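Local coordinates for protein isoaspartyl dipeptidase (Fervidobacterium islandicum, PDB 7CDH) that probably hydrolyses isoaspartyl (beta-aspartyl) dipeptides as a zinc-dependent M38 metallopeptidase of the amidohydrolase family, a role linked to protein repair, at residues Met1-Pro13 with Asp20-Val34. Numbering follows the deposited sequence.
Sequences MIKIIKNAKVFSP and DVIFYHKVIHVGEGV
Antiparallel pairing of strand 2-6 with strand 20-23 forms the middle of a four-stranded mixed sheet, with Lys3-Phe23 and Ile5-Val21 as hydrogen-bonded pairs. Lys3 N to Phe23 O measures 2.9 Å and Ile5 N to Val21 O 2.8 Å, each matched by a return bond; the strand axes run at 168°. On the face bearing Lys3, Ile5 and Phe23, Lys3 CB sits over the Phe23 ring, 4.0 Å from its centroid, a CH-pi contact. Phe23 CG lies between its backbone N and carbonyl carbon (chi1 57°), which swings the ring across strand 2-6, where CE1 meets Ile5 CD1 at 3.5 Å. Phe354 meets this ring edge-to-face, tying the sheet to the second sheet of the small beta domain that accompanies the TIM barrel in amidohydrolases. The other face carries Ile4 and Ile22 side by side, CG1 to CG1 3.8 Å. Where the chain turns at Asn7, the Asp20 carboxylate holds the end of strand 2-6 and the corner residue: OD1 accepts from Asn7 N at 3.1 Å, on the syn side, 26° out of the carboxylate plane, and OD2 forms a salt bridge with Lys6 NZ at 3.2 Å. With an alanine here, the Lys6 ammonium and the Asn7 amide would probably lose these acceptors. Ile28 of a second subunit packs on Ile2.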
loop_
_atom_site.group_PDB
_atom_site.type_symbol
_atom_site.label_atom_id
_atom_site.label_comp_id
_atom_site.label_asym_id
_atom_site.label_seq_id
_atom_site.Cartn_x
_atom_site.Cartn_y
_atom_site.Cartn_z
ATOM N N MET A 1 -18.312 -47.517 -5.254
ATOM C CA MET A 1 -18.884 -48.833 -4.842
ATOM C C MET A 1 -19.811 -48.693 -3.620
ATOM O O MET A 1 -19.407 -48.142 -2.578
ATOM C CB MET A 1 -17.781 -49.829 -4.497
ATOM C CG MET A 1 -18.326 -51.163 -4.063
ATOM S SD MET A 1 -17.231 -52.528 -4.505
ATOM C CE MET A 1 -15.738 -52.040 -3.635
ATOM N N ILE A 2 -21.012 -49.248 -3.735
ATOM C CA ILE A 2 -21.981 -49.406 -2.619
ATOM C C ILE A 2 -21.468 -50.487 -1.675
ATOM O O ILE A 2 -20.965 -51.489 -2.182
ATOM C CB ILE A 2 -23.370 -49.727 -3.181
ATOM C CG1 ILE A 2 -24.005 -48.440 -3.704
ATOM C CG2 ILE A 2 -24.227 -50.412 -2.130
ATOM C CD1 ILE A 2 -25.315 -48.648 -4.388
ATOM N N LYS A 3 -21.544 -50.254 -0.360
ATOM C CA LYS A 3 -21.064 -51.211 0.663
ATOM C C LYS A 3 -22.150 -51.369 1.707
ATOM O O LYS A 3 -23.020 -50.461 1.806
ATOM C CB LYS A 3 -19.786 -50.742 1.354
ATOM C CG LYS A 3 -18.681 -50.278 0.423
ATOM C CD LYS A 3 -17.370 -50.021 1.145
ATOM C CE LYS A 3 -16.271 -49.473 0.250
ATOM N NZ LYS A 3 -16.811 -48.565 -0.781
ATOM N N ILE A 4 -22.082 -52.478 2.447
ATOM C CA ILE A 4 -23.033 -52.834 3.537
ATOM C C ILE A 4 -22.213 -53.350 4.699
ATOM O O ILE A 4 -21.479 -54.336 4.474
ATOM C CB ILE A 4 -24.040 -53.931 3.129
ATOM C CG1 ILE A 4 -24.929 -53.518 1.958
ATOM C CG2 ILE A 4 -24.872 -54.353 4.332
ATOM C CD1 ILE A 4 -24.396 -53.976 0.636
ATOM N N ILE A 5 -22.431 -52.791 5.889
ATOM C CA ILE A 5 -21.879 -53.356 7.160
ATOM C C ILE A 5 -23.003 -54.140 7.859
ATOM O O ILE A 5 -24.121 -53.580 8.076
ATOM C CB ILE A 5 -21.254 -52.257 8.046
ATOM C CG1 ILE A 5 -20.037 -51.621 7.373
ATOM C CG2 ILE A 5 -20.892 -52.785 9.425
ATOM C CD1 ILE A 5 -19.724 -50.251 7.895
ATOM N N LYS A 6 -22.729 -55.420 8.123
ATOM C CA LYS A 6 -23.702 -56.382 8.696
ATOM C C LYS A 6 -23.260 -56.707 10.119
ATOM O O LYS A 6 -22.041 -56.773 10.344
ATOM C CB LYS A 6 -23.791 -57.650 7.838
ATOM C CG LYS A 6 -24.595 -57.487 6.555
ATOM C CD LYS A 6 -24.919 -58.786 5.829
ATOM C CE LYS A 6 -26.057 -58.636 4.835
ATOM N NZ LYS A 6 -27.370 -58.930 5.459
ATOM N N ASN A 7 -24.226 -56.888 11.027
ATOM C CA ASN A 7 -24.056 -57.638 12.305
ATOM C C ASN A 7 -23.390 -56.789 13.380
ATOM O O ASN A 7 -22.905 -57.394 14.346
ATOM C CB ASN A 7 -23.193 -58.904 12.168
ATOM C CG ASN A 7 -23.795 -59.943 11.245
ATOM O OD1 ASN A 7 -25.005 -59.920 11.018
ATOM N ND2 ASN A 7 -22.965 -60.856 10.742
ATOM N N ALA A 8 -23.331 -55.467 13.228
ATOM C CA ALA A 8 -22.780 -54.590 14.281
ATOM C C ALA A 8 -23.915 -54.073 15.164
ATOM O O ALA A 8 -25.081 -53.944 14.697
ATOM C CB ALA A 8 -21.980 -53.468 13.681
ATOM N N LYS A 9 -23.587 -53.754 16.404
ATOM C CA LYS A 9 -24.498 -52.957 17.250
ATOM C C LYS A 9 -24.222 -51.503 16.896
ATOM O O LYS A 9 -23.091 -51.082 16.998
ATOM C CB LYS A 9 -24.256 -53.268 18.732
ATOM C CG LYS A 9 -24.759 -54.626 19.201
ATOM C CD LYS A 9 -23.773 -55.375 20.066
ATOM C CE LYS A 9 -23.648 -56.821 19.634
ATOM N NZ LYS A 9 -23.074 -57.668 20.699
ATOM N N VAL A 10 -25.219 -50.758 16.471
ATOM C CA VAL A 10 -24.987 -49.392 15.945
ATOM C C VAL A 10 -25.301 -48.358 17.027
ATOM O O VAL A 10 -26.416 -48.411 17.606
ATOM C CB VAL A 10 -25.837 -49.201 14.698
ATOM C CG1 VAL A 10 -25.753 -47.775 14.180
ATOM C CG2 VAL A 10 -25.432 -50.219 13.651
ATOM N N PHE A 11 -24.357 -47.447 17.290
ATOM C CA PHE A 11 -24.609 -46.208 18.067
ATOM C C PHE A 11 -24.578 -45.036 17.096
ATOM O O PHE A 11 -23.570 -44.808 16.448
ATOM C CB PHE A 11 -23.583 -46.023 19.171
ATOM C CG PHE A 11 -23.553 -47.106 20.208
ATOM C CD1 PHE A 11 -22.979 -48.335 19.945
ATOM C CD2 PHE A 11 -24.059 -46.875 21.474
ATOM C CE1 PHE A 11 -22.917 -49.318 20.924
ATOM C CE2 PHE A 11 -23.992 -47.853 22.452
ATOM C CZ PHE A 11 -23.426 -49.074 22.174
ATOM N N SER A 12 -25.683 -44.319 17.005
ATOM C CA SER A 12 -26.015 -43.454 15.860
ATOM C C SER A 12 -25.722 -41.966 16.118
ATOM O O SER A 12 -25.817 -41.178 15.173
ATOM C CB SER A 12 -27.469 -43.691 15.499
ATOM O OG SER A 12 -28.327 -43.211 16.542
ATOM N N PRO A 13 -25.368 -41.443 17.323
ATOM C CA PRO A 13 -24.927 -42.177 18.512
ATOM C C PRO A 13 -25.947 -42.784 19.510
ATOM O O PRO A 13 -25.515 -43.590 20.348
ATOM C CB PRO A 13 -24.136 -41.076 19.253
ATOM C CG PRO A 13 -24.876 -39.810 18.960
ATOM C CD PRO A 13 -25.322 -39.989 17.537
ATOM N N ASP A 20 -28.162 -53.018 10.108
ATOM C CA ASP A 20 -27.323 -53.129 8.895
ATOM C C ASP A 20 -27.296 -51.744 8.232
ATOM O O ASP A 20 -28.358 -51.074 8.235
ATOM C CB ASP A 20 -27.843 -54.271 8.019
ATOM C CG ASP A 20 -27.360 -55.646 8.470
ATOM O OD1 ASP A 20 -26.757 -55.739 9.607
ATOM O OD2 ASP A 20 -27.562 -56.626 7.676
ATOM N N VAL A 21 -26.119 -51.333 7.748
ATOM C CA VAL A 21 -25.873 -49.981 7.162
ATOM C C VAL A 21 -25.380 -50.130 5.726
ATOM O O VAL A 21 -24.344 -50.803 5.522
ATOM C CB VAL A 21 -24.891 -49.131 7.989
ATOM C CG1 VAL A 21 -24.931 -47.698 7.500
ATOM C CG2 VAL A 21 -25.184 -49.162 9.485
ATOM N N ILE A 22 -26.139 -49.552 4.789
ATOM C CA ILE A 22 -25.831 -49.495 3.329
ATOM C C ILE A 22 -25.413 -48.060 2.996
ATOM O O ILE A 22 -26.192 -47.135 3.311
ATOM C CB ILE A 22 -27.054 -49.918 2.496
ATOM C CG1 ILE A 22 -27.689 -51.208 3.011
ATOM C CG2 ILE A 22 -26.682 -50.049 1.032
ATOM C CD1 ILE A 22 -29.196 -51.158 3.042
ATOM N N PHE A 23 -24.253 -47.875 2.364
ATOM C CA PHE A 23 -23.684 -46.526 2.088
ATOM C C PHE A 23 -22.864 -46.529 0.783
ATOM O O PHE A 23 -22.334 -47.579 0.383
ATOM C CB PHE A 23 -22.870 -46.061 3.300
ATOM C CG PHE A 23 -21.760 -47.005 3.687
ATOM C CD1 PHE A 23 -22.002 -48.077 4.517
ATOM C CD2 PHE A 23 -20.477 -46.830 3.211
ATOM C CE1 PHE A 23 -20.985 -48.949 4.863
ATOM C CE2 PHE A 23 -19.456 -47.702 3.554
ATOM C CZ PHE A 23 -19.712 -48.760 4.381
ATOM N N TYR A 24 -22.837 -45.379 0.106
ATOM C CA TYR A 24 -21.857 -45.010 -0.951
ATOM C C TYR A 24 -20.838 -44.057 -0.303
ATOM O O TYR A 24 -19.915 -44.533 0.383
ATOM C CB TYR A 24 -22.597 -44.376 -2.136
ATOM C CG TYR A 24 -21.880 -44.378 -3.465
ATOM C CD1 TYR A 24 -20.504 -44.479 -3.572
ATOM C CD2 TYR A 24 -22.605 -44.267 -4.641
ATOM C CE1 TYR A 24 -19.878 -44.509 -4.811
ATOM C CE2 TYR A 24 -21.996 -44.298 -5.884
ATOM C CZ TYR A 24 -20.625 -44.422 -5.975
ATOM O OH TYR A 24 -20.044 -44.470 -7.213
ATOM N N HIS A 25 -21.017 -42.752 -0.523
ATOM C CA HIS A 25 -20.334 -41.626 0.157
ATOM C C HIS A 25 -21.257 -41.141 1.265
ATOM O O HIS A 25 -20.756 -40.676 2.297
ATOM C CB HIS A 25 -20.032 -40.492 -0.845
ATOM C CG HIS A 25 -19.031 -40.855 -1.902
ATOM N ND1 HIS A 25 -17.691 -40.483 -1.824
ATOM C CD2 HIS A 25 -19.156 -41.549 -3.057
ATOM C CE1 HIS A 25 -17.045 -40.930 -2.884
ATOM N NE2 HIS A 25 -17.921 -41.589 -3.657
ATOM N N LYS A 26 -22.567 -41.257 1.037
ATOM C CA LYS A 26 -23.606 -40.988 2.055
ATOM C C LYS A 26 -24.312 -42.291 2.473
ATOM O O LYS A 26 -24.288 -43.300 1.723
ATOM C CB LYS A 26 -24.533 -39.904 1.514
ATOM C CG LYS A 26 -23.806 -38.611 1.172
ATOM C CD LYS A 26 -24.562 -37.371 1.537
ATOM C CE LYS A 26 -24.072 -36.119 0.850
ATOM N NZ LYS A 26 -25.227 -35.268 0.468
ATOM N N VAL A 27 -24.862 -42.300 3.686
ATOM C CA VAL A 27 -25.656 -43.451 4.207
ATOM C C VAL A 27 -26.944 -43.553 3.393
ATOM O O VAL A 27 -27.721 -42.553 3.357
ATOM C CB VAL A 27 -25.991 -43.313 5.699
ATOM C CG1 VAL A 27 -26.990 -44.398 6.102
ATOM C CG2 VAL A 27 -24.737 -43.372 6.558
ATOM N N ILE A 28 -27.157 -44.717 2.784
ATOM C CA ILE A 28 -28.337 -45.014 1.925
ATOM C C ILE A 28 -29.501 -45.534 2.784
ATOM O O ILE A 28 -30.634 -45.131 2.490
ATOM C CB ILE A 28 -27.962 -45.987 0.798
ATOM C CG1 ILE A 28 -27.131 -45.283 -0.279
ATOM C CG2 ILE A 28 -29.210 -46.624 0.209
ATOM C CD1 ILE A 28 -26.355 -46.231 -1.158
ATOM N N HIS A 29 -29.239 -46.395 3.777
ATOM C CA HIS A 29 -30.277 -47.132 4.553
ATOM C C HIS A 29 -29.706 -47.729 5.845
ATOM O O HIS A 29 -28.675 -48.433 5.807
ATOM C CB HIS A 29 -30.931 -48.203 3.661
ATOM C CG HIS A 29 -32.018 -48.966 4.337
ATOM N ND1 HIS A 29 -33.250 -48.389 4.626
ATOM C CD2 HIS A 29 -32.063 -50.235 4.801
ATOM C CE1 HIS A 29 -34.009 -49.273 5.239
ATOM N NE2 HIS A 29 -33.299 -50.413 5.358
ATOM N N VAL A 30 -30.360 -47.449 6.961
ATOM C CA VAL A 30 -30.141 -48.189 8.238
ATOM C C VAL A 30 -31.364 -49.095 8.460
ATOM O O VAL A 30 -32.507 -48.608 8.315
ATOM C CB VAL A 30 -29.897 -47.231 9.424
ATOM C CG1 VAL A 30 -29.504 -47.979 10.689
ATOM C CG2 VAL A 30 -28.836 -46.195 9.085
ATOM N N GLY A 31 -31.152 -50.371 8.773
ATOM C CA GLY A 31 -32.284 -51.245 9.135
ATOM C C GLY A 31 -31.875 -52.676 9.395
ATOM O O GLY A 31 -30.675 -52.975 9.315
ATOM N N GLU A 32 -32.869 -53.533 9.636
ATOM C CA GLU A 32 -32.709 -54.974 9.982
ATOM C C GLU A 32 -32.062 -55.690 8.789
ATOM O O GLU A 32 -32.302 -55.259 7.638
ATOM C CB GLU A 32 -34.067 -55.571 10.373
ATOM C CG GLU A 32 -34.785 -54.792 11.475
ATOM C CD GLU A 32 -35.700 -53.657 11.017
ATOM O OE1 GLU A 32 -36.826 -53.961 10.574
ATOM O OE2 GLU A 32 -35.290 -52.466 11.100
ATOM N N GLY A 33 -31.239 -56.708 9.061
ATOM C CA GLY A 33 -30.522 -57.483 8.030
ATOM C C GLY A 33 -31.476 -58.009 6.972
ATOM O O GLY A 33 -32.491 -58.618 7.353
ATOM N N VAL A 34 -31.158 -57.791 5.693
ATOM C CA VAL A 34 -32.021 -58.136 4.518
ATOM C C VAL A 34 -32.373 -59.638 4.509
ATOM O O VAL A 34 -33.582 -59.946 4.614
ATOM C CB VAL A 34 -31.389 -57.668 3.190
ATOM C CG1 VAL A 34 -31.678 -56.201 2.962
ATOM C CG2 VAL A 34 -29.891 -57.919 3.098
#